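Local structure of putative oxidoreductase molybdopterin-binding subunit (Sulfolobus tokodaii, 4ZOH) at residues E72-G77 with H322-P327; A221-Y226 with A285-A290; L495-K500 with T554-N559. The protein is probably the large subunit of a molybdenum hydroxylase of the xanthine dehydrogenase and aldehyde oxidase family, binding molybdenum through a pterin cytosine dinucleotide. All coordinates share one frame; numbering follows the deposited sequence.

Contact 1 of 3, residues E72-G77 with H322-P327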
loop_
_atom_site.group_PDB
_atom_site.type_symbol
_atom_site.label_atom_id
_atom_site.label_comp_id
_atom_site.label_asym_id
_atom_site.label_seq_id
_atom_site.Cartn_x
_atom_site.Cartn_y
_atom_site.Cartn_z
ATOM N N GLU A 72 -16.335 -10.256 -32.532
ATOM C CA GLU A 72 -16.371 -9.158 -33.479
ATOM C C GLU A 72 -15.899 -7.832 -32.843
ATOM O O GLU A 72 -16.534 -7.325 -31.889
ATOM C CB GLU A 72 -17.787 -9.022 -34.048
ATOM C CG GLU A 72 -17.909 -8.141 -35.322
ATOM C CD GLU A 72 -19.377 -8.001 -35.760
ATOM O OE1 GLU A 72 -20.176 -8.935 -35.486
ATOM O OE2 GLU A 72 -19.761 -6.946 -36.339
ATOM N N THR A 73 -14.807 -7.306 -33.396
ATOM C CA THR A 73 -14.282 -6.018 -33.001
ATOM C C THR A 73 -14.787 -4.890 -33.914
ATOM O O THR A 73 -14.735 -5.046 -35.144
ATOM C CB THR A 73 -12.749 -6.011 -32.936
ATOM O OG1 THR A 73 -12.324 -4.702 -32.501
ATOM C CG2 THR A 73 -12.116 -6.340 -34.258
ATOM N N THR A 74 -15.201 -3.768 -33.294
ATOM C CA THR A 74 -15.805 -2.623 -33.929
ATOM C C THR A 74 -15.044 -1.274 -34.007
ATOM O O THR A 74 -15.664 -0.274 -34.428
ATOM C CB THR A 74 -17.164 -2.350 -33.346
ATOM O OG1 THR A 74 -17.062 -2.310 -31.918
ATOM C CG2 THR A 74 -18.174 -3.467 -33.750
ATOM N N TYR A 75 -13.743 -1.237 -33.649
ATOM C CA TYR A 75 -12.904 -0.018 -33.791
ATOM C C TYR A 75 -11.473 -0.355 -33.551
ATOM O O TYR A 75 -11.177 -1.189 -32.676
ATOM C CB TYR A 75 -13.372 1.141 -32.840
ATOM C CG TYR A 75 -13.415 0.872 -31.353
ATOM C CD1 TYR A 75 -12.370 1.308 -30.511
ATOM C CD2 TYR A 75 -14.468 0.154 -30.765
ATOM C CE1 TYR A 75 -12.400 1.080 -29.145
ATOM C CE2 TYR A 75 -14.500 -0.084 -29.400
ATOM C CZ TYR A 75 -13.445 0.406 -28.580
ATOM O OH TYR A 75 -13.470 0.203 -27.200
ATOM N N VAL A 76 -10.580 0.229 -34.340
ATOM C CA VAL A 76 -9.155 0.257 -34.009
ATOM C C VAL A 76 -9.012 0.802 -32.563
ATOM O O VAL A 76 -9.695 1.799 -32.177
ATOM C CB VAL A 76 -8.397 1.107 -34.983
ATOM C CG1 VAL A 76 -6.868 1.059 -34.761
ATOM C CG2 VAL A 76 -8.754 0.637 -36.387
ATOM N N GLY A 77 -8.250 0.057 -31.753
ATOM C CA GLY A 77 -8.031 0.386 -30.342
ATOM C C GLY A 77 -8.909 -0.416 -29.390
ATOM O O GLY A 77 -8.719 -0.313 -28.151
ATOM N N HIS A 322 -23.702 5.588 -34.666
ATOM C CA HIS A 322 -22.425 4.815 -34.544
ATOM C C HIS A 322 -21.561 4.889 -35.762
ATOM O O HIS A 322 -22.084 5.017 -36.871
ATOM C CB HIS A 322 -22.725 3.321 -34.292
ATOM C CG HIS A 322 -23.483 3.091 -33.032
ATOM N ND1 HIS A 322 -22.935 3.358 -31.793
ATOM C CD2 HIS A 322 -24.753 2.694 -32.809
ATOM C CE1 HIS A 322 -23.829 3.079 -30.854
ATOM N NE2 HIS A 322 -24.938 2.661 -31.438
ATOM N N THR A 323 -20.249 4.784 -35.577
ATOM C CA THR A 323 -19.342 4.577 -36.679
ATOM C C THR A 323 -18.264 3.639 -36.106
ATOM O O THR A 323 -18.168 3.492 -34.894
ATOM C CB THR A 323 -18.696 5.938 -37.232
ATOM O OG1 THR A 323 -17.923 6.594 -36.197
ATOM C CG2 THR A 323 -19.754 6.921 -37.744
ATOM N N ASN A 324 -17.400 3.090 -36.956
ATOM C CA ASN A 324 -16.326 2.182 -36.541
ATOM C C ASN A 324 -15.107 2.859 -35.949
ATOM O O ASN A 324 -13.989 2.632 -36.440
ATOM C CB ASN A 324 -15.921 1.231 -37.680
ATOM C CG ASN A 324 -17.023 0.237 -38.005
ATOM O OD1 ASN A 324 -17.740 0.413 -38.988
ATOM N ND2 ASN A 324 -17.207 -0.785 -37.123
ATOM N N ILE A 325 -15.328 3.682 -34.889
ATOM C CA ILE A 325 -14.216 4.325 -34.167
ATOM C C ILE A 325 -14.472 4.265 -32.697
ATOM O O ILE A 325 -15.633 3.948 -32.181
ATOM C CB ILE A 325 -13.969 5.810 -34.616
ATOM C CG1 ILE A 325 -15.179 6.680 -34.244
ATOM C CG2 ILE A 325 -13.626 5.884 -36.093
ATOM C CD1 ILE A 325 -15.009 8.141 -34.630
ATOM N N THR A 326 -13.391 4.560 -31.999
ATOM C CA THR A 326 -13.413 4.658 -30.545
ATOM C C THR A 326 -14.755 5.232 -30.053
ATOM O O THR A 326 -15.148 6.338 -30.460
ATOM C CB THR A 326 -12.267 5.622 -30.082
ATOM O OG1 THR A 326 -11.063 5.237 -30.725
ATOM C CG2 THR A 326 -12.101 5.486 -28.628
ATOM N N PRO A 327 -15.460 4.549 -29.140
ATOM C CA PRO A 327 -16.675 5.228 -28.707
ATOM C C PRO A 327 -16.461 6.660 -28.099
ATOM O O PRO A 327 -15.550 6.855 -27.296
ATOM C CB PRO A 327 -17.202 4.283 -27.604
ATOM C CG PRO A 327 -16.604 2.952 -27.938
ATOM C CD PRO A 327 -15.223 3.344 -28.335
HETATM O O HOH W 1 -10.804 3.940 -33.480
HETATM O O HOH W 2 -11.308 2.794 -36.092
#

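Contact 2 of 3, residues A221-Y226 with A285-A290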
loop_
_atom_site.group_PDB
_atom_site.type_symbol
_atom_site.label_atom_id
_atom_site.label_comp_id
_atom_site.label_asym_id
_atom_site.label_seq_id
_atom_site.Cartn_x
_atom_site.Cartn_y
_atom_site.Cartn_z
ATOM N N ALA A 221 -16.910 3.772 -16.649
ATOM C CA ALA A 221 -15.969 2.641 -16.492
ATOM C C ALA A 221 -15.610 2.207 -17.872
ATOM O O ALA A 221 -16.500 1.967 -18.693
ATOM C CB ALA A 221 -16.618 1.478 -15.724
ATOM N N HIS A 222 -14.331 2.092 -18.114
ATOM C CA HIS A 222 -13.854 1.694 -19.339
ATOM C C HIS A 222 -13.813 0.174 -19.526
ATOM O O HIS A 222 -13.730 -0.531 -18.542
ATOM C CB HIS A 222 -12.448 2.245 -19.482
ATOM C CG HIS A 222 -12.459 3.710 -19.755
ATOM N ND1 HIS A 222 -12.408 4.215 -21.030
ATOM C CD2 HIS A 222 -12.603 4.773 -18.929
ATOM C CE1 HIS A 222 -12.456 5.538 -20.991
ATOM N NE2 HIS A 222 -12.596 5.900 -19.725
ATOM N N PRO A 223 -13.757 -0.300 -20.781
ATOM C CA PRO A 223 -13.653 -1.792 -20.901
ATOM C C PRO A 223 -12.522 -2.402 -20.060
ATOM O O PRO A 223 -12.751 -3.433 -19.401
ATOM C CB PRO A 223 -13.397 -2.031 -22.405
ATOM C CG PRO A 223 -13.898 -0.776 -23.107
ATOM C CD PRO A 223 -13.613 0.370 -22.103
ATOM N N GLU A 224 -11.357 -1.744 -20.027
ATOM C CA GLU A 224 -10.217 -2.243 -19.262
ATOM C C GLU A 224 -10.507 -2.324 -17.754
ATOM O O GLU A 224 -10.019 -3.235 -17.053
ATOM C CB GLU A 224 -8.987 -1.353 -19.492
ATOM C CG GLU A 224 -8.478 -1.312 -20.911
ATOM C CD GLU A 224 -9.097 -0.164 -21.688
ATOM O OE1 GLU A 224 -10.266 0.065 -21.552
ATOM O OE2 GLU A 224 -8.412 0.484 -22.464
ATOM N N GLU A 225 -11.308 -1.401 -17.244
ATOM C CA GLU A 225 -11.595 -1.459 -15.835
ATOM C C GLU A 225 -12.499 -2.652 -15.471
ATOM O O GLU A 225 -12.258 -3.358 -14.495
ATOM C CB GLU A 225 -12.230 -0.134 -15.338
ATOM C CG GLU A 225 -11.237 1.061 -15.174
ATOM C CD GLU A 225 -12.011 2.374 -15.028
ATOM O OE1 GLU A 225 -12.532 2.853 -16.020
ATOM O OE2 GLU A 225 -12.133 2.946 -13.950
ATOM N N TYR A 226 -13.597 -2.807 -16.201
ATOM C CA TYR A 226 -14.442 -4.063 -16.058
ATOM C C TYR A 226 -13.624 -5.348 -16.175
ATOM O O TYR A 226 -13.751 -6.240 -15.338
ATOM C CB TYR A 226 -15.559 -4.072 -17.107
ATOM C CG TYR A 226 -16.643 -3.036 -16.881
ATOM C CD1 TYR A 226 -17.337 -2.985 -15.680
ATOM C CD2 TYR A 226 -16.958 -2.115 -17.886
ATOM C CE1 TYR A 226 -18.373 -2.125 -15.470
ATOM C CE2 TYR A 226 -18.005 -1.244 -17.708
ATOM C CZ TYR A 226 -18.715 -1.277 -16.505
ATOM O OH TYR A 226 -19.725 -0.399 -16.308
ATOM N N ALA A 285 -18.165 3.586 -31.853
ATOM C CA ALA A 285 -18.653 2.162 -31.712
ATOM C C ALA A 285 -19.655 1.928 -30.592
ATOM O O ALA A 285 -19.752 2.726 -29.631
ATOM C CB ALA A 285 -17.475 1.180 -31.625
ATOM N N PRO A 286 -20.509 0.888 -30.735
ATOM C CA PRO A 286 -21.486 0.749 -29.663
ATOM C C PRO A 286 -20.857 0.189 -28.337
ATOM O O PRO A 286 -20.879 -0.973 -28.137
ATOM C CB PRO A 286 -22.527 -0.244 -30.233
ATOM C CG PRO A 286 -21.838 -0.900 -31.408
ATOM C CD PRO A 286 -20.678 -0.088 -31.833
ATOM N N TYR A 287 -20.331 1.016 -27.448
ATOM C CA TYR A 287 -19.975 0.564 -26.127
ATOM C C TYR A 287 -21.036 1.170 -25.264
ATOM O O TYR A 287 -21.170 2.381 -25.241
ATOM C CB TYR A 287 -18.531 0.979 -25.771
ATOM C CG TYR A 287 -18.129 0.752 -24.300
ATOM C CD1 TYR A 287 -18.303 -0.506 -23.696
ATOM C CD2 TYR A 287 -17.500 1.788 -23.541
ATOM C CE1 TYR A 287 -17.895 -0.744 -22.387
ATOM C CE2 TYR A 287 -17.111 1.578 -22.219
ATOM C CZ TYR A 287 -17.300 0.299 -21.647
ATOM O OH TYR A 287 -16.941 -0.002 -20.371
ATOM N N PRO A 288 -21.827 0.354 -24.549
ATOM C CA PRO A 288 -22.935 0.978 -23.856
ATOM C C PRO A 288 -22.592 2.139 -22.873
ATOM O O PRO A 288 -23.344 3.152 -22.829
ATOM C CB PRO A 288 -23.604 -0.211 -23.111
ATOM C CG PRO A 288 -23.305 -1.375 -24.038
ATOM C CD PRO A 288 -21.856 -1.115 -24.398
ATOM N N ASP A 289 -21.543 1.991 -22.053
ATOM C CA ASP A 289 -21.198 3.086 -21.039
ATOM C C ASP A 289 -20.918 4.414 -21.709
ATOM O O ASP A 289 -21.453 5.427 -21.319
ATOM C CB ASP A 289 -20.032 2.688 -20.139
ATOM C CG ASP A 289 -20.300 1.407 -19.424
ATOM O OD1 ASP A 289 -20.478 1.432 -18.180
ATOM O OD2 ASP A 289 -20.333 0.361 -20.156
ATOM N N ALA A 290 -20.135 4.370 -22.774
ATOM C CA ALA A 290 -19.855 5.573 -23.541
ATOM C C ALA A 290 -21.073 6.096 -24.305
ATOM O O ALA A 290 -21.337 7.322 -24.311
ATOM C CB ALA A 290 -18.711 5.305 -24.480
HETATM O O HOH W 3 -19.809 3.723 -17.046
#

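Contact 3 of 3, residues L495-K500 with T554-N559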
loop_
_atom_site.group_PDB
_atom_site.type_symbol
_atom_site.label_atom_id
_atom_site.label_comp_id
_atom_site.label_asym_id
_atom_site.label_seq_id
_atom_site.Cartn_x
_atom_site.Cartn_y
_atom_site.Cartn_z
ATOM N N LEU A 495 -22.617 22.237 3.515
ATOM C CA LEU A 495 -23.281 23.268 4.302
ATOM C C LEU A 495 -24.320 22.627 5.260
ATOM O O LEU A 495 -24.309 22.896 6.476
ATOM C CB LEU A 495 -23.896 24.237 3.286
ATOM C CG LEU A 495 -24.081 25.715 3.443
ATOM C CD1 LEU A 495 -23.056 26.378 4.318
ATOM C CD2 LEU A 495 -24.061 26.303 2.034
ATOM N N LEU A 496 -25.168 21.730 4.742
ATOM C CA LEU A 496 -26.107 20.977 5.581
ATOM C C LEU A 496 -25.443 20.174 6.711
ATOM O O LEU A 496 -25.902 20.204 7.880
ATOM C CB LEU A 496 -26.967 20.034 4.716
ATOM C CG LEU A 496 -27.946 20.661 3.694
ATOM C CD1 LEU A 496 -28.634 19.560 2.901
ATOM C CD2 LEU A 496 -28.990 21.543 4.430
ATOM N N ALA A 497 -24.326 19.489 6.401
ATOM C CA ALA A 497 -23.756 18.602 7.417
ATOM C C ALA A 497 -23.130 19.437 8.468
ATOM O O ALA A 497 -23.221 19.111 9.654
ATOM C CB ALA A 497 -22.723 17.670 6.815
ATOM N N SER A 498 -22.442 20.508 8.046
ATOM C CA SER A 498 -21.783 21.403 9.025
ATOM C C SER A 498 -22.835 22.027 9.950
ATOM O O SER A 498 -22.614 22.130 11.131
ATOM C CB SER A 498 -21.017 22.500 8.282
ATOM O OG SER A 498 -20.022 21.910 7.481
ATOM N N GLN A 499 -23.974 22.431 9.361
ATOM C CA GLN A 499 -25.082 23.061 10.116
ATOM C C GLN A 499 -25.624 22.054 11.161
ATOM O O GLN A 499 -25.714 22.403 12.357
ATOM C CB GLN A 499 -26.190 23.602 9.160
ATOM C CG GLN A 499 -27.331 24.391 9.889
ATOM C CD GLN A 499 -26.790 25.555 10.760
ATOM O OE1 GLN A 499 -25.979 26.374 10.295
ATOM N NE2 GLN A 499 -27.181 25.585 12.032
ATOM N N LYS A 500 -25.879 20.797 10.731
ATOM C CA LYS A 500 -26.305 19.711 11.648
ATOM C C LYS A 500 -25.326 19.570 12.803
ATOM O O LYS A 500 -25.751 19.450 13.957
ATOM C CB LYS A 500 -26.422 18.348 10.958
ATOM C CG LYS A 500 -27.608 18.169 10.024
ATOM C CD LYS A 500 -28.133 16.736 10.171
ATOM C CE LYS A 500 -28.885 16.258 8.940
ATOM N NZ LYS A 500 -27.933 15.605 8.003
ATOM N N THR A 554 -21.935 13.131 11.556
ATOM C CA THR A 554 -23.199 13.321 10.891
ATOM C C THR A 554 -23.090 13.352 9.385
ATOM O O THR A 554 -22.077 13.773 8.868
ATOM C CB THR A 554 -24.030 14.508 11.487
ATOM O OG1 THR A 554 -25.388 14.374 11.019
ATOM C CG2 THR A 554 -23.464 15.861 11.124
ATOM N N THR A 555 -24.095 12.832 8.708
ATOM C CA THR A 555 -24.077 12.702 7.260
ATOM C C THR A 555 -25.300 13.389 6.708
ATOM O O THR A 555 -26.407 13.175 7.193
ATOM C CB THR A 555 -24.035 11.195 6.838
ATOM O OG1 THR A 555 -22.794 10.625 7.286
ATOM C CG2 THR A 555 -24.116 11.028 5.339
ATOM N N ALA A 556 -25.120 14.223 5.702
ATOM C CA ALA A 556 -26.251 14.929 5.095
ATOM C C ALA A 556 -26.297 14.524 3.642
ATOM O O ALA A 556 -25.290 14.291 3.027
ATOM C CB ALA A 556 -26.078 16.429 5.212
ATOM N N ILE A 557 -27.482 14.418 3.092
ATOM C CA ILE A 557 -27.584 14.108 1.690
ATOM C C ILE A 557 -28.383 15.309 1.244
ATOM O O ILE A 557 -29.461 15.590 1.822
ATOM C CB ILE A 557 -28.345 12.787 1.425
ATOM C CG1 ILE A 557 -27.564 11.561 1.943
ATOM C CG2 ILE A 557 -28.717 12.669 -0.055
ATOM C CD1 ILE A 557 -28.362 10.237 1.943
ATOM N N TYR A 558 -27.854 16.009 0.251
ATOM C CA TYR A 558 -28.559 17.106 -0.387
ATOM C C TYR A 558 -29.199 16.598 -1.679
ATOM O O TYR A 558 -28.520 16.358 -2.663
ATOM C CB TYR A 558 -27.582 18.305 -0.632
ATOM C CG TYR A 558 -28.234 19.488 -1.336
ATOM C CD1 TYR A 558 -29.225 20.282 -0.675
ATOM C CD2 TYR A 558 -27.888 19.817 -2.649
ATOM C CE1 TYR A 558 -29.830 21.370 -1.325
ATOM C CE2 TYR A 558 -28.516 20.896 -3.304
ATOM C CZ TYR A 558 -29.475 21.661 -2.623
ATOM O OH TYR A 558 -30.060 22.704 -3.236
ATOM N N ASN A 559 -30.503 16.347 -1.635
ATOM C CA ASN A 559 -31.257 15.886 -2.814
ATOM C C ASN A 559 -31.469 17.108 -3.718
ATOM O O ASN A 559 -31.715 18.172 -3.243
ATOM C CB ASN A 559 -32.574 15.186 -2.414
ATOM C CG ASN A 559 -33.370 15.987 -1.378
ATOM O OD1 ASN A 559 -32.812 16.468 -0.375
ATOM N ND2 ASN A 559 -34.688 16.130 -1.602
HETATM O O HOH W 4 -29.553 14.451 5.226
#

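Contact 1 of 3, residues E72-G77 with H322-P327
The backbones of Tyr75 and Ile325 come within 4.6 Å at their CA atoms, where two irregular stretches, Thr74 to Val76 and Asn324 to Pro327, run at 85° to each other. The Tyr75 side chain bridges this crossing. Its CG sits between the backbone N and the carbonyl carbon (chi1 58°), a turn that lays the ring along the chain from Ile325 to Pro327. Pro327 CD rests over one face of the ring, 3.6 Å from the centroid, in a CH-pi contact displaced toward the rim, while Tyr75 CB presses on Ile325 C at 3.3 Å. With an alanine in place of Tyr75, Pro327 CD would probably lose the ring face it rests on and a gap would open between the two loops. One residue back along the chain, Asn324 ND2 donates to Thr74 O at 3.1 Å, from above the carbonyl plane and with an N-H...O angle of 155°. The amide is fixed further by Val121 O, which also accepts from ND2, and by Val108 N, which donates to OD1. Two waters carry the rest of the backbone pairing: one bridges Val76 O and Thr326 N, the other Val76 N and Asn324 O. The contact thus docks the loop following strand 72-73, in the a/b hammerhead family region, onto the loop between strand 313-321 and helix 336-353, with Ala290 of helix 288-304 against Pro327.

Contact 2 of 3, residues A221-Y226 with A285-A290
Tyr287 reaches from just before helix 288-304 to the start of helix 223-235, and around its hydroxyl the packing is close. Its OH donates to Ala221 O at 2.6 Å, tilted 32° from the carbonyl plane. Tyr287 OH also lies 3.1 Å from Tyr226 CE2, at the edge of that ring and near its plane. Pro223 CG covers one face of the Tyr287 ring in a CH-pi contact, 4.0 Å from the centroid, and Pro223 CD approaches CE2. With CG anti to the backbone N (chi1 170°), the Tyr287 ring projects from the helix start so that its OH meets the Ala221 carbonyl. The arrangement joins two helix N termini, His222 and Tyr287 each standing at the N-cap position and each followed by a proline in the first turn. Within the first segment, His222 N donates almost straight to Glu225 OE1 at 2.9 Å, tying the cap residue to the third residue of the turn. The side nearer solvent is polar and water-bridged. There Asp289, partly exposed, takes the hydroxyl of Tyr226 on the syn side of OD1 at 2.7 Å, with ring and carboxylate planes 54° apart. A water donates to OD1 and accepts from Ala221 N, bridging the two. Helix 188-199 packs on Tyr226 through Asn194, Leu195 and Phe198. The His222 side chain lies about 12 Å from the bound molybdenum.

Contact 3 of 3, residues L495-K500 with T554-N559
Leu496 and Lys500, one helical turn apart, both carry CG anti to the carbonyl carbon (chi1 -65° and -73°), and the lysine chain bends again at chi2 and chi4, which brings its NZ back over the strand. Leu496 CD1 lies 3.7 Å from Tyr558 CD1, at the ring edge near its plane, the two side chains crossing at about a right angle. Between them and the lysine lies Ala556, whose CB touches Leu496 CB at 3.7 Å and Ala497 CB at 3.9 Å; such small side chains let helix and strand axes approach to 7.2 Å. Lys500 NZ makes a weak hydrogen bond to Thr555 O at 3.0 Å, and its CB and CD pass over the Thr554 side chain. Thr554 CG2 in turn packs against Ala497 O. The polar end of Tyr558 belongs elsewhere, bonded to His663 ND1. Beyond the strand, Thr555 and Ile557 turn their CB atoms away from the helix and pack on Ser551 and Glu550 of a second copy of this protein. Segment 495-500 thus runs roughly antiparallel to strand segment 554-559, their axes at 144°, on the outermost strand, within this chain, of a mixed sheet: a helix-on-sheet layer of the second molybdopterin-binding family region.

Overall arrangement
Starting from the N terminus, strand 72-73 and the loop after it meet residues 322-327, closing contact 1 over 244 intervening residues. Contact 2 is nested inside it, closing a shorter loop of 58 residues between the starts of helices 223-235 and 288-304. The two touch directly. Tyr75 CD2 packs on Ala285 CB, which joins the hammerhead region to the first cofactor-binding region; within the latter, Ile325 O and Ala285 N are 2.6 Å apart, probably hydrogen-bonded, and Pro327 packs on Tyr287. Contact 3 follows in series, closing 53 residues within the second cofactor-binding region. Its centre lies about 44 Å from that of contact 1 and about 34 Å from that of contact 2.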